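Local structure of extracellular solute-binding protein, family 1 (Bifidobacterium longum subsp. infantis ATCC 15697, 3OMB) at residues E65-C70 with S375-V380; N101-V106 with G353-S358; L122-N127 with N362-L367. The protein probably binds a solute outside the cell for uptake by an ABC-type transporter, and holds a magnesium ion. All blocks are in the same frame, centred on the assembly; numbering follows the deposited sequence. Where two conformers were deposited one is given.

Contact 1: residues E65-C70 with S375-V380; sequences EADCDC and SEKYSV
Asp67, near the end of helix 59-68, meets Lys377 and Tyr378 in the first turn of helix 376-384, a polar contact made by three side chains. Along the second segment, Ser375 stands at the N-cap, where its OG accepts a weak bond from the backbone N of Tyr378 (3.5 Å). Lys377 follows. Its CG lies anti to the backbone N (chi1 168°), and the chain then bends at its second and third torsions, bringing NZ to 3.7 Å from Asp67 OD2 in a long salt bridge. On the way, Lys377 CG passes over the centre of the neighbouring Tyr378 ring, 4.0 Å above its plane. Tyr378 carries the main bond: its OH donates to Asp67 OD2 at a modelled 2.4 Å, so short that the exact length is doubtful. OD2 sits at the ring's edge, in its plane, while the carboxylate itself is turned 72° from the ring. With an alanine in place of Asp67, the phenol of Tyr378 would probably lose its acceptor and Lys377 its nearby negative charge. Helix 59-68 links the adjacent parallel strands 41-48 and 71-78, so the contact ties helix 376-384 to a beta-alpha-beta crossover.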
loop_
_atom_site.group_PDB
_atom_site.type_symbol
_atom_site.label_atom_id
_atom_site.label_comp_id
_atom_site.label_asym_id
_atom_site.label_seq_id
_atom_site.Cartn_x
_atom_site.Cartn_y
_atom_site.Cartn_z
ATOM N N GLU A 65 -25.545 -12.308 -8.282
ATOM C CA GLU A 65 -26.477 -13.232 -7.655
ATOM C C GLU A 65 -27.224 -14.049 -8.724
ATOM O O GLU A 65 -27.279 -15.284 -8.639
ATOM C CB GLU A 65 -27.448 -12.424 -6.787
ATOM C CG GLU A 65 -28.459 -13.173 -5.952
ATOM C CD GLU A 65 -29.093 -12.276 -4.886
ATOM O OE1 GLU A 65 -29.841 -12.775 -4.021
ATOM O OE2 GLU A 65 -28.829 -11.056 -4.898
ATOM N N ALA A 66 -27.772 -13.371 -9.737
ATOM C CA ALA A 66 -28.503 -14.053 -10.827
ATOM C C ALA A 66 -27.608 -15.008 -11.627
ATOM O O ALA A 66 -28.037 -16.108 -11.961
ATOM C CB ALA A 66 -29.194 -13.057 -11.749
ATOM N N ASP A 67 -26.364 -14.598 -11.911
ATOM C CA ASP A 67 -25.426 -15.460 -12.646
ATOM C C ASP A 67 -25.062 -16.709 -11.837
ATOM O O ASP A 67 -24.816 -17.781 -12.401
ATOM C CB ASP A 67 -24.173 -14.688 -13.063
ATOM C CG ASP A 67 -24.418 -13.763 -14.257
ATOM O OD1 ASP A 67 -25.546 -13.752 -14.808
ATOM O OD2 ASP A 67 -23.475 -13.033 -14.649
ATOM N N CYS A 68 -25.045 -16.566 -10.518
ATOM C CA CYS A 68 -24.719 -17.672 -9.633
ATOM C C CYS A 68 -25.943 -18.534 -9.322
ATOM O O CYS A 68 -25.793 -19.660 -8.869
ATOM C CB CYS A 68 -24.086 -17.149 -8.341
ATOM S SG CYS A 68 -23.393 -18.421 -7.265
ATOM N N ASP A 69 -27.145 -18.004 -9.565
ATOM C CA ASP A 69 -28.387 -18.749 -9.373
ATOM C C ASP A 69 -28.490 -19.113 -7.886
ATOM O O ASP A 69 -28.808 -20.234 -7.508
ATOM C CB ASP A 69 -28.402 -19.989 -10.278
ATOM C CG ASP A 69 -29.764 -20.610 -10.404
ATOM O OD1 ASP A 69 -30.763 -19.862 -10.338
ATOM O OD2 ASP A 69 -29.830 -21.856 -10.595
ATOM N N CYS A 70 -28.171 -18.145 -7.044
ATOM C CA CYS A 70 -28.217 -18.344 -5.610
ATOM C C CYS A 70 -28.793 -17.088 -4.973
ATOM O O CYS A 70 -29.170 -16.151 -5.668
ATOM C CB CYS A 70 -26.815 -18.634 -5.077
ATOM S SG CYS A 70 -25.723 -17.206 -5.070
ATOM N N SER A 375 -13.987 -13.160 -12.511
ATOM C CA SER A 375 -14.176 -12.857 -13.933
ATOM C C SER A 375 -14.029 -11.361 -14.198
ATOM O O SER A 375 -14.223 -10.535 -13.302
ATOM C CB SER A 375 -15.551 -13.321 -14.434
ATOM O OG SER A 375 -16.548 -12.465 -13.929
ATOM N N GLU A 376 -13.695 -11.022 -15.436
ATOM C CA GLU A 376 -13.454 -9.652 -15.819
ATOM C C GLU A 376 -14.714 -8.805 -15.579
ATOM O O GLU A 376 -14.634 -7.683 -15.038
ATOM C CB GLU A 376 -13.033 -9.591 -17.294
ATOM C CG GLU A 376 -12.678 -8.182 -17.749
ATOM C CD GLU A 376 -12.147 -8.131 -19.172
ATOM O OE1 GLU A 376 -11.612 -9.153 -19.661
ATOM O OE2 GLU A 376 -12.264 -7.060 -19.802
ATOM N N LYS A 377 -15.864 -9.353 -15.957
ATOM C CA LYS A 377 -17.120 -8.657 -15.793
ATOM C C LYS A 377 -17.336 -8.195 -14.364
ATOM O O LYS A 377 -17.685 -7.039 -14.122
ATOM C CB LYS A 377 -18.286 -9.535 -16.267
ATOM C CG LYS A 377 -19.656 -8.995 -15.874
ATOM C CD LYS A 377 -20.714 -9.344 -16.906
ATOM C CE LYS A 377 -21.439 -10.597 -16.521
ATOM N NZ LYS A 377 -22.384 -11.010 -17.604
ATOM N N TYR A 378 -17.137 -9.091 -13.406
ATOM C CA TYR A 378 -17.388 -8.704 -12.029
ATOM C C TYR A 378 -16.191 -8.034 -11.372
ATOM O O TYR A 378 -16.366 -7.271 -10.450
ATOM C CB TYR A 378 -18.010 -9.854 -11.209
ATOM C CG TYR A 378 -19.371 -10.189 -11.763
ATOM C CD1 TYR A 378 -20.413 -9.274 -11.653
ATOM C CD2 TYR A 378 -19.605 -11.385 -12.455
ATOM C CE1 TYR A 378 -21.671 -9.541 -12.189
ATOM C CE2 TYR A 378 -20.872 -11.677 -12.987
ATOM C CZ TYR A 378 -21.893 -10.738 -12.853
ATOM O OH TYR A 378 -23.136 -10.971 -13.375
ATOM N N SER A 379 -14.984 -8.260 -11.887
ATOM C CA SER A 379 -13.821 -7.623 -11.277
ATOM C C SER A 379 -13.808 -6.131 -11.593
ATOM O O SER A 379 -13.558 -5.311 -10.704
ATOM C CB SER A 379 -12.518 -8.309 -11.668
ATOM O OG SER A 379 -12.434 -9.589 -11.040
ATOM N N VAL A 380 -14.080 -5.795 -12.847
ATOM C CA VAL A 380 -14.170 -4.406 -13.275
ATOM C C VAL A 380 -15.307 -3.640 -12.574
ATOM O O VAL A 380 -15.130 -2.482 -12.167
ATOM C CB VAL A 380 -14.319 -4.304 -14.812
ATOM C CG1 VAL A 380 -14.608 -2.888 -15.216
ATOM C CG2 VAL A 380 -13.028 -4.811 -15.507
#

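Contact 2: residues N101-V106 with G353-S358; sequences NGYGAV and GLSISS
Asn101 and Gly353 meet backbone to backbone just beyond strand 98-100: Asn101 N donates to Gly353 O over 2.7 Å. The bond is nearly straight (173° at the hydrogen) and arrives in the carbonyl plane, on a lone pair. The Asn101 side chain starts out away from the strand, but with CG beside its own backbone N (chi1 -75°) it folds back until OD1 lies 3.8 Å from Gly353 CA. Next along the chain, Gly102 N gives its hydrogen to a water 2.9 Å away. That water also donates weakly to Gly353 O, so the one carbonyl receives two donors, and it bonds Ser355 OG as well, bridging loop and strand. Tyr103 then turns the edge of its ring to Ser355, with CD2 3.7 Å from OG and OG in the ring plane. Ser355 was modelled in two conformers, so its part in both approaches is less certain. Beyond the contact, the Tyr103 ring meets those of Trp82 and Phe115. Gly353 and Leu354 together face Ile152 in a classic beta bulge, and strand 352-356 runs antiparallel to 98-100 in a mixed sheet; the loop therefore leaves one strand while still tied to its neighbour.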
loop_
_atom_site.group_PDB
_atom_site.type_symbol
_atom_site.label_atom_id
_atom_site.label_comp_id
_atom_site.label_asym_id
_atom_site.label_seq_id
_atom_site.Cartn_x
_atom_site.Cartn_y
_atom_site.Cartn_z
ATOM N N ASN A 101 -11.871 -9.833 1.945
ATOM C CA ASN A 101 -10.960 -9.049 2.764
ATOM C C ASN A 101 -11.290 -9.176 4.241
ATOM O O ASN A 101 -11.231 -8.200 4.979
ATOM C CB ASN A 101 -10.936 -7.574 2.345
ATOM C CG ASN A 101 -10.158 -7.342 1.065
ATOM O OD1 ASN A 101 -8.966 -7.614 0.995
ATOM N ND2 ASN A 101 -10.827 -6.814 0.056
ATOM N N GLY A 102 -11.667 -10.380 4.653
ATOM C CA GLY A 102 -11.973 -10.646 6.058
ATOM C C GLY A 102 -10.779 -11.181 6.815
ATOM O O GLY A 102 -10.464 -10.691 7.889
ATOM N N TYR A 103 -10.099 -12.158 6.224
ATOM C CA TYR A 103 -9.094 -12.961 6.915
ATOM C C TYR A 103 -7.851 -13.151 6.090
ATOM O O TYR A 103 -7.886 -13.060 4.876
ATOM C CB TYR A 103 -9.678 -14.343 7.200
ATOM C CG TYR A 103 -10.972 -14.267 7.951
ATOM C CD1 TYR A 103 -10.987 -13.959 9.304
ATOM C CD2 TYR A 103 -12.186 -14.460 7.298
ATOM C CE1 TYR A 103 -12.183 -13.849 9.994
ATOM C CE2 TYR A 103 -13.392 -14.369 7.985
ATOM C CZ TYR A 103 -13.382 -14.071 9.331
ATOM O OH TYR A 103 -14.562 -13.977 10.019
ATOM N N GLY A 104 -6.744 -13.432 6.754
ATOM C CA GLY A 104 -5.539 -13.852 6.053
ATOM C C GLY A 104 -5.336 -15.331 6.288
ATOM O O GLY A 104 -5.951 -15.907 7.184
ATOM N N ALA A 105 -4.445 -15.932 5.509
ATOM C CA ALA A 105 -4.194 -17.376 5.541
ATOM C C ALA A 105 -3.671 -17.932 6.866
ATOM O O ALA A 105 -3.962 -19.083 7.196
ATOM C CB ALA A 105 -3.249 -17.762 4.414
ATOM N N VAL A 106 -2.893 -17.146 7.610
ATOM C CA VAL A 106 -2.356 -17.604 8.887
ATOM C C VAL A 106 -3.484 -17.983 9.856
ATOM O O VAL A 106 -3.299 -18.829 10.735
ATOM C CB VAL A 106 -1.431 -16.540 9.538
ATOM C CG1 VAL A 106 -2.257 -15.361 10.087
ATOM C CG2 VAL A 106 -0.550 -17.172 10.632
ATOM N N GLY A 353 -7.560 -11.619 -0.166
ATOM C CA GLY A 353 -8.837 -11.087 -0.596
ATOM C C GLY A 353 -9.983 -12.064 -0.387
ATOM O O GLY A 353 -10.998 -11.692 0.202
ATOM N N LEU A 354 -9.836 -13.303 -0.866
ATOM C CA LEU A 354 -10.906 -14.286 -0.745
ATOM C C LEU A 354 -10.594 -15.501 0.123
ATOM O O LEU A 354 -9.570 -16.150 -0.066
ATOM C CB LEU A 354 -11.373 -14.748 -2.129
ATOM C CG LEU A 354 -12.721 -15.491 -2.071
ATOM C CD1 LEU A 354 -13.759 -14.875 -2.955
ATOM C CD2 LEU A 354 -12.493 -16.945 -2.415
ATOM N N SER A 355 -11.490 -15.795 1.068
ATOM C CA SER A 355 -11.439 -17.030 1.857
ATOM C C SER A 355 -12.834 -17.658 2.003
ATOM O O SER A 355 -13.848 -16.956 2.096
ATOM C CB SER A 355 -10.792 -16.790 3.229
ATOM O OG SER A 355 -11.387 -15.703 3.922
ATOM N N ILE A 356 -12.884 -18.984 1.993
ATOM C CA ILE A 356 -14.153 -19.687 2.048
ATOM C C ILE A 356 -14.191 -20.571 3.265
ATOM O O ILE A 356 -13.213 -21.265 3.569
ATOM C CB ILE A 356 -14.442 -20.470 0.737
ATOM C CG1 ILE A 356 -14.804 -19.477 -0.375
ATOM C CG2 ILE A 356 -15.599 -21.473 0.910
ATOM C CD1 ILE A 356 -14.738 -20.041 -1.776
ATOM N N SER A 357 -15.321 -20.521 3.968
ATOM C CA SER A 357 -15.559 -21.370 5.124
ATOM C C SER A 357 -15.484 -22.839 4.719
ATOM O O SER A 357 -16.105 -23.250 3.740
ATOM C CB SER A 357 -16.942 -21.070 5.695
ATOM O OG SER A 357 -17.253 -21.949 6.761
ATOM N N SER A 358 -14.723 -23.637 5.458
ATOM C CA SER A 358 -14.785 -25.089 5.241
ATOM C C SER A 358 -16.194 -25.646 5.562
ATOM O O SER A 358 -16.618 -26.645 4.976
ATOM C CB SER A 358 -13.678 -25.828 6.006
ATOM O OG SER A 358 -13.971 -25.881 7.390
HETATM O O HOH W 1 -11.212 -12.870 3.323
#

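Contact 3: residues L122-N127 with N362-L367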
loop_
_atom_site.group_PDB
_atom_site.type_symbol
_atom_site.label_atom_id
_atom_site.label_comp_id
_atom_site.label_asym_id
_atom_site.label_seq_id
_atom_site.Cartn_x
_atom_site.Cartn_y
_atom_site.Cartn_z
ATOM N N LEU A 122 -9.261 -25.957 -7.520
ATOM C CA LEU A 122 -8.908 -25.036 -8.626
ATOM C C LEU A 122 -9.686 -25.262 -9.928
ATOM O O LEU A 122 -9.911 -24.325 -10.703
ATOM C CB LEU A 122 -7.388 -24.961 -8.849
ATOM C CG LEU A 122 -6.693 -24.205 -7.707
ATOM C CD1 LEU A 122 -5.170 -24.172 -7.881
ATOM C CD2 LEU A 122 -7.263 -22.797 -7.561
ATOM N N ASP A 123 -10.129 -26.496 -10.143
ATOM C CA ASP A 123 -10.941 -26.831 -11.307
ATOM C C ASP A 123 -12.302 -26.127 -11.295
ATOM O O ASP A 123 -12.904 -25.901 -12.340
ATOM C CB ASP A 123 -11.122 -28.346 -11.408
ATOM C CG ASP A 123 -9.882 -29.039 -11.955
ATOM O OD1 ASP A 123 -8.761 -28.458 -11.846
ATOM O OD2 ASP A 123 -10.027 -30.160 -12.507
ATOM N N LYS A 124 -12.770 -25.783 -10.102
ATOM C CA LYS A 124 -13.987 -24.997 -9.953
ATOM C C LYS A 124 -13.677 -23.491 -9.985
ATOM O O LYS A 124 -14.584 -22.670 -9.901
ATOM C CB LYS A 124 -14.723 -25.382 -8.653
ATOM C CG LYS A 124 -15.407 -26.778 -8.675
ATOM C CD LYS A 124 -16.452 -26.876 -9.805
ATOM C CE LYS A 124 -17.289 -28.160 -9.743
ATOM N NZ LYS A 124 -18.264 -28.129 -8.604
ATOM N N LEU A 125 -12.397 -23.139 -10.109
ATOM C CA LEU A 125 -11.975 -21.738 -10.096
ATOM C C LEU A 125 -11.130 -21.357 -11.319
ATOM O O LEU A 125 -10.035 -20.813 -11.179
ATOM C CB LEU A 125 -11.239 -21.413 -8.792
ATOM C CG LEU A 125 -12.005 -21.673 -7.493
ATOM C CD1 LEU A 125 -11.074 -21.480 -6.301
ATOM C CD2 LEU A 125 -13.241 -20.788 -7.357
ATOM N N PRO A 126 -11.652 -21.615 -12.532
ATOM C CA PRO A 126 -10.888 -21.311 -13.743
ATOM C C PRO A 126 -10.430 -19.842 -13.841
ATOM O O PRO A 126 -9.329 -19.594 -14.327
ATOM C CB PRO A 126 -11.883 -21.642 -14.859
ATOM C CG PRO A 126 -13.206 -21.518 -14.215
ATOM C CD PRO A 126 -13.004 -22.081 -12.866
ATOM N N ASN A 127 -11.234 -18.893 -13.373
ATOM C CA ASN A 127 -10.828 -17.472 -13.383
ATOM C C ASN A 127 -9.661 -17.171 -12.456
ATOM O O ASN A 127 -8.834 -16.298 -12.735
ATOM C CB ASN A 127 -12.007 -16.560 -13.060
ATOM C CG ASN A 127 -13.067 -16.581 -14.157
ATOM O OD1 ASN A 127 -12.734 -16.572 -15.334
ATOM N ND2 ASN A 127 -14.343 -16.604 -13.774
ATOM N N ASN A 362 -23.572 -24.512 1.406
ATOM C CA ASN A 362 -23.564 -24.878 -0.000
ATOM C C ASN A 362 -22.174 -24.620 -0.625
ATOM O O ASN A 362 -21.943 -23.575 -1.237
ATOM C CB ASN A 362 -24.641 -24.076 -0.737
ATOM C CG ASN A 362 -26.016 -24.197 -0.084
ATOM O OD1 ASN A 362 -26.643 -25.258 -0.134
ATOM N ND2 ASN A 362 -26.497 -23.103 0.521
ATOM N N LYS A 363 -21.256 -25.578 -0.472
ATOM C CA LYS A 363 -19.866 -25.380 -0.910
ATOM C C LYS A 363 -19.692 -25.109 -2.421
ATOM O O LYS A 363 -18.947 -24.200 -2.804
ATOM C CB LYS A 363 -18.968 -26.532 -0.450
ATOM C CG LYS A 363 -17.501 -26.201 -0.505
ATOM C CD LYS A 363 -16.711 -27.183 0.330
ATOM C CE LYS A 363 -15.538 -27.741 -0.474
ATOM N NZ LYS A 363 -14.973 -28.981 0.151
ATOM N N ASP A 364 -20.368 -25.886 -3.268
ATOM C CA ASP A 364 -20.313 -25.650 -4.713
ATOM C C ASP A 364 -20.809 -24.253 -5.109
ATOM O O ASP A 364 -20.202 -23.600 -5.943
ATOM C CB ASP A 364 -21.088 -26.709 -5.486
ATOM C CG ASP A 364 -20.349 -28.050 -5.563
ATOM O OD1 ASP A 364 -19.246 -28.196 -4.973
ATOM O OD2 ASP A 364 -20.888 -28.966 -6.230
ATOM N N ALA A 365 -21.909 -23.797 -4.511
ATOM C CA ALA A 365 -22.376 -22.423 -4.778
ATOM C C ALA A 365 -21.329 -21.392 -4.323
ATOM O O ALA A 365 -21.059 -20.431 -5.032
ATOM C CB ALA A 365 -23.714 -22.162 -4.136
ATOM N N ALA A 366 -20.709 -21.620 -3.165
ATOM C CA ALA A 366 -19.666 -20.721 -2.679
ATOM C C ALA A 366 -18.564 -20.593 -3.725
ATOM O O ALA A 366 -18.140 -19.471 -4.046
ATOM C CB ALA A 366 -19.097 -21.205 -1.345
ATOM N N LEU A 367 -18.116 -21.739 -4.258
ATOM C CA LEU A 367 -17.023 -21.757 -5.238
ATOM C C LEU A 367 -17.430 -21.100 -6.539
ATOM O O LEU A 367 -16.638 -20.396 -7.164
ATOM C CB LEU A 367 -16.494 -23.170 -5.490
ATOM C CG LEU A 367 -15.679 -23.775 -4.325
ATOM C CD1 LEU A 367 -15.634 -25.311 -4.379
ATOM C CD2 LEU A 367 -14.276 -23.207 -4.252
HETATM O O HOH W 2 -18.807 -24.950 -7.827
#
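This is a small apolar contact with a charged pair at its outer edge, in which the turn before helix 126-134 rests on the first turns of helix 363-373: Leu125 packs on Leu367, and Lys124 reaches toward Asp364. The two leucine side chains cross at about a right angle. The CD2 methyl of Leu367 fits against both branches of Leu125, 4.1 Å from CD2 and 4.2 Å from CD1. Leu125 CD2 also comes to 3.4 Å from the backbone O of Leu367, so one methyl touches main chain and side chain of the same residue. The first bond of the Leu125 side chain points neither to nor from the helix; with CG anti to the carbonyl carbon (chi1 -57°), its end is brought nearer. Closer to the surface, the beta carbons of Lys124 and Leu367 approach to 4.2 Å. The lysine chain then bends at its second and fourth torsions and carries NZ over the flat face of the Asp364 carboxylate, 3.6 Å from OD2. This long salt bridge is probably mainly electrostatic, since NZ is not lined up with either oxygen. A water lends a second link: it donates to Asp364 O over 2.7 Å and accepts a weak bond from Lys124 NZ. Asn371, further along helix 363-373, is touched by Leu125 and Pro126, and its backbone O accepts from Asn127 ND2. Leu367 also meets Leu118 and Ile356, so helix 363-373 touches both the start of helix 126-134 and strand 352-356.

Three long loops are closed within one lobe, and their order along the chain shows how sequence-distant pieces assemble. The chain passes in turn through 65-70, 101-106 and 122-127, the first partners of contacts 1, 2 and 3, and returns more than 220 residues later through 353-358, 362-367 and 375-380. Contact 1 thus closes the outermost loop and encloses the other two, whereas contacts 2 and 3 cross. Contact 1 joins helix 59-68 to helix 376-384, contact 2 the loop after strand 98-100 to strand 352-356, and contact 3 the turn before helix 126-134 to helix 363-373. Contact 3 touches contact 2 through strand 352-356, and contact 1 through Asn127 and Ser375.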